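Local coordinates for protein halohydrin epoxidase A (Corynebacterium sp., PDB 4Z9F) that probably catalyses the reversible dehalogenation of vicinal halohydrins to epoxides, releasing hydrogen halide, at residues Thr133-Leu141 / Phe235-Leu243. The protein carries 1 engineered substitution. Numbering follows the deposited sequence.
Sequences TSSVGKKPL and FFAFTGGYL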
loop_
_atom_site.group_PDB
_atom_site.type_symbol
_atom_site.label_atom_id
_atom_site.label_comp_id
_atom_site.label_asym_id
_atom_site.label_seq_id
_atom_site.Cartn_x
_atom_site.Cartn_y
_atom_site.Cartn_z
ATOM N N THR C 133 9.219 14.590 1.032
ATOM C CA THR C 133 8.408 14.235 2.185
ATOM C C THR C 133 9.265 13.376 3.107
ATOM O O THR C 133 10.289 13.845 3.617
ATOM C CB THR C 133 7.114 13.535 1.740
ATOM O OG1 THR C 133 7.406 12.292 1.083
ATOM C CG2 THR C 133 6.361 14.438 0.745
ATOM N N SER C 134 8.902 12.113 3.282
ATOM C CA SER C 134 9.641 11.255 4.198
ATOM C C SER C 134 9.189 9.826 3.957
ATOM O O SER C 134 8.095 9.593 3.440
ATOM C CB SER C 134 9.399 11.641 5.655
ATOM O OG SER C 134 10.015 10.691 6.508
ATOM N N SER C 135 10.030 8.868 4.358
ATOM C CA SER C 135 9.582 7.481 4.295
ATOM C C SER C 135 8.298 7.288 5.089
ATOM O O SER C 135 7.454 6.461 4.716
ATOM C CB SER C 135 10.675 6.538 4.807
ATOM O OG SER C 135 10.871 6.706 6.196
ATOM N N VAL C 136 8.116 8.050 6.177
ATOM C CA VAL C 136 6.908 7.900 6.989
ATOM C C VAL C 136 5.685 8.486 6.308
ATOM O O VAL C 136 4.583 8.384 6.848
ATOM C CB VAL C 136 7.036 8.514 8.401
ATOM C CG1 VAL C 136 8.127 7.801 9.184
ATOM C CG2 VAL C 136 7.298 10.030 8.336
ATOM N N GLY C 137 5.842 9.095 5.136
ATOM C CA GLY C 137 4.667 9.403 4.344
ATOM C C GLY C 137 3.936 8.170 3.851
ATOM O O GLY C 137 2.776 8.272 3.435
ATOM N N LYS C 138 4.592 7.005 3.883
ATOM C CA LYS C 138 3.997 5.755 3.422
ATOM C C LYS C 138 4.053 4.653 4.479
ATOM O O LYS C 138 3.169 3.797 4.511
ATOM C CB LYS C 138 4.694 5.283 2.143
ATOM C CG LYS C 138 4.188 5.986 0.896
ATOM C CD LYS C 138 2.858 5.398 0.460
ATOM C CE LYS C 138 2.278 6.156 -0.729
ATOM N NZ LYS C 138 0.915 5.673 -1.063
ATOM N N LYS C 139 5.086 4.635 5.324
ATOM C CA LYS C 139 5.257 3.567 6.316
ATOM C C LYS C 139 5.499 4.185 7.680
ATOM O O LYS C 139 6.484 4.934 7.856
ATOM C CB LYS C 139 6.395 2.619 5.914
ATOM C CG LYS C 139 6.509 1.316 6.746
ATOM C CD LYS C 139 7.435 1.516 7.950
ATOM C CE LYS C 139 8.917 1.518 7.550
ATOM N NZ LYS C 139 9.798 2.277 8.499
ATOM N N PRO C 140 4.654 3.887 8.671
ATOM C CA PRO C 140 4.716 4.569 9.967
ATOM C C PRO C 140 5.915 4.113 10.786
ATOM O O PRO C 140 6.439 3.009 10.610
ATOM C CB PRO C 140 3.408 4.141 10.638
ATOM C CG PRO C 140 3.190 2.733 10.088
ATOM C CD PRO C 140 3.646 2.812 8.654
ATOM N N LEU C 141 6.345 4.997 11.686
ATOM C CA LEU C 141 7.402 4.746 12.663
ATOM C C LEU C 141 6.939 5.217 14.035
ATOM O O LEU C 141 6.326 6.281 14.157
ATOM C CB LEU C 141 8.703 5.467 12.281
ATOM C CG LEU C 141 9.450 4.795 11.139
ATOM C CD1 LEU C 141 10.674 5.579 10.710
ATOM C CD2 LEU C 141 9.844 3.395 11.569
ATOM N N PHE C 235 4.601 8.165 -5.214
ATOM C CA PHE C 235 5.625 8.295 -4.188
ATOM C C PHE C 235 6.808 7.386 -4.516
ATOM O O PHE C 235 6.622 6.225 -4.905
ATOM C CB PHE C 235 4.983 7.931 -2.838
ATOM C CG PHE C 235 5.946 7.742 -1.686
ATOM C CD1 PHE C 235 6.142 8.754 -0.749
ATOM C CD2 PHE C 235 6.583 6.518 -1.488
ATOM C CE1 PHE C 235 6.985 8.550 0.359
ATOM C CE2 PHE C 235 7.441 6.323 -0.413
ATOM C CZ PHE C 235 7.635 7.338 0.522
ATOM N N PHE C 236 8.023 7.912 -4.351
ATOM C CA PHE C 236 9.258 7.154 -4.554
ATOM C C PHE C 236 10.025 7.088 -3.241
ATOM O O PHE C 236 10.437 8.122 -2.702
ATOM C CB PHE C 236 10.153 7.784 -5.630
ATOM C CG PHE C 236 9.476 7.968 -6.963
ATOM C CD1 PHE C 236 9.189 9.237 -7.436
ATOM C CD2 PHE C 236 9.122 6.875 -7.731
ATOM C CE1 PHE C 236 8.554 9.414 -8.654
ATOM C CE2 PHE C 236 8.496 7.043 -8.963
ATOM C CZ PHE C 236 8.214 8.316 -9.420
ATOM N N ALA C 237 10.223 5.879 -2.729
ATOM C CA ALA C 237 11.118 5.704 -1.597
ATOM C C ALA C 237 12.551 5.997 -2.026
ATOM O O ALA C 237 12.976 5.625 -3.120
ATOM C CB ALA C 237 11.019 4.280 -1.051
ATOM N N PHE C 238 13.299 6.672 -1.157
ATOM C CA PHE C 238 14.725 6.937 -1.374
ATOM C C PHE C 238 15.391 6.517 -0.069
ATOM O O PHE C 238 15.756 7.351 0.754
ATOM C CB PHE C 238 14.978 8.417 -1.741
ATOM C CG PHE C 238 16.409 8.729 -2.106
ATOM C CD1 PHE C 238 16.833 8.672 -3.417
ATOM C CD2 PHE C 238 17.323 9.095 -1.123
ATOM C CE1 PHE C 238 18.152 8.960 -3.753
ATOM C CE2 PHE C 238 18.643 9.377 -1.446
ATOM C CZ PHE C 238 19.054 9.315 -2.765
ATOM N N THR C 239 15.510 5.198 0.131
ATOM C CA THR C 239 15.845 4.654 1.441
ATOM C C THR C 239 16.904 3.562 1.403
ATOM O O THR C 239 17.171 2.969 2.453
ATOM C CB THR C 239 14.592 4.068 2.130
ATOM O OG1 THR C 239 14.190 2.860 1.455
ATOM C CG2 THR C 239 13.429 5.068 2.139
ATOM N N GLY C 240 17.465 3.242 0.238
ATOM C CA GLY C 240 18.395 2.139 0.100
ATOM C C GLY C 240 17.770 0.774 0.306
ATOM O O GLY C 240 18.467 -0.161 0.709
ATOM N N GLY C 241 16.467 0.629 0.042
ATOM C CA GLY C 241 15.805 -0.646 0.251
ATOM C C GLY C 241 15.200 -0.838 1.625
ATOM O O GLY C 241 14.664 -1.924 1.907
ATOM N N TYR C 242 15.294 0.161 2.496
ATOM C CA TYR C 242 14.631 0.092 3.795
ATOM C C TYR C 242 13.117 -0.035 3.625
ATOM O O TYR C 242 12.469 -0.854 4.281
ATOM C CB TYR C 242 15.002 1.326 4.610
ATOM C CG TYR C 242 14.285 1.473 5.931
ATOM C CD1 TYR C 242 13.369 2.498 6.125
ATOM C CD2 TYR C 242 14.564 0.625 6.997
ATOM C CE1 TYR C 242 12.725 2.664 7.333
ATOM C CE2 TYR C 242 13.922 0.783 8.221
ATOM C CZ TYR C 242 13.003 1.804 8.378
ATOM O OH TYR C 242 12.357 1.970 9.586
ATOM N N LEU C 243 12.545 0.781 2.760
ATOM C CA LEU C 243 11.189 0.581 2.272
ATOM C C LEU C 243 11.249 -0.268 1.017
ATOM O O LEU C 243 12.271 -0.287 0.331
ATOM C CB LEU C 243 10.519 1.922 1.960
ATOM C CG LEU C 243 9.999 2.765 3.116
ATOM C CD1 LEU C 243 8.986 3.796 2.611
ATOM C CD2 LEU C 243 9.377 1.887 4.143
#
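Phe-235 turns one ring face to Lys-138, whose CG sits 3.4 Å from the ring centroid and 9° off the normal, a CH-pi contact over the face. The lysine chain bends at chi2 (-78°), which carries CE on toward Phe-235 CB while NZ continues to a salt bridge with Glu-159. At the edge of the same ring Ser-134 O lies in its plane, 3.4 Å from Phe-235 CE1, with the Thr-133 hydroxyl, hydrogen-bonded to Ile-175 O, close to that edge as well. Leu-243 wedges between Ser-135 and Lys-139. Its CD1 faces Ser-135 O and CB, and its CD2 is pressed to 3.5 Å from Lys-139 CE, a tight carbon contact. Lys-139, with CG anti to its N (chi1 -170°) and two further bends, curls over this methyl and crosses Tyr-242 at about a right angle, so that Lys-139 NZ donates to Tyr-242 OH at 2.8 Å. Leu-141 comes to meet the tyrosine head-on, its CD2 near OH. Thr-239 OG1 accepts from Leu-243 N at 3.0 Å, bracing the type I' turn 239-242, and Phe-179 meets the Tyr-242 ring edge-to-face. The contact ties the loop after strand 127-132 to strand 235-238, the last of the sheet within this chain, and to the C-terminal tail, at the C-terminal ends of the parallel strands of a Rossmann-type fold, as in short-chain dehydrogenase/reductase relatives.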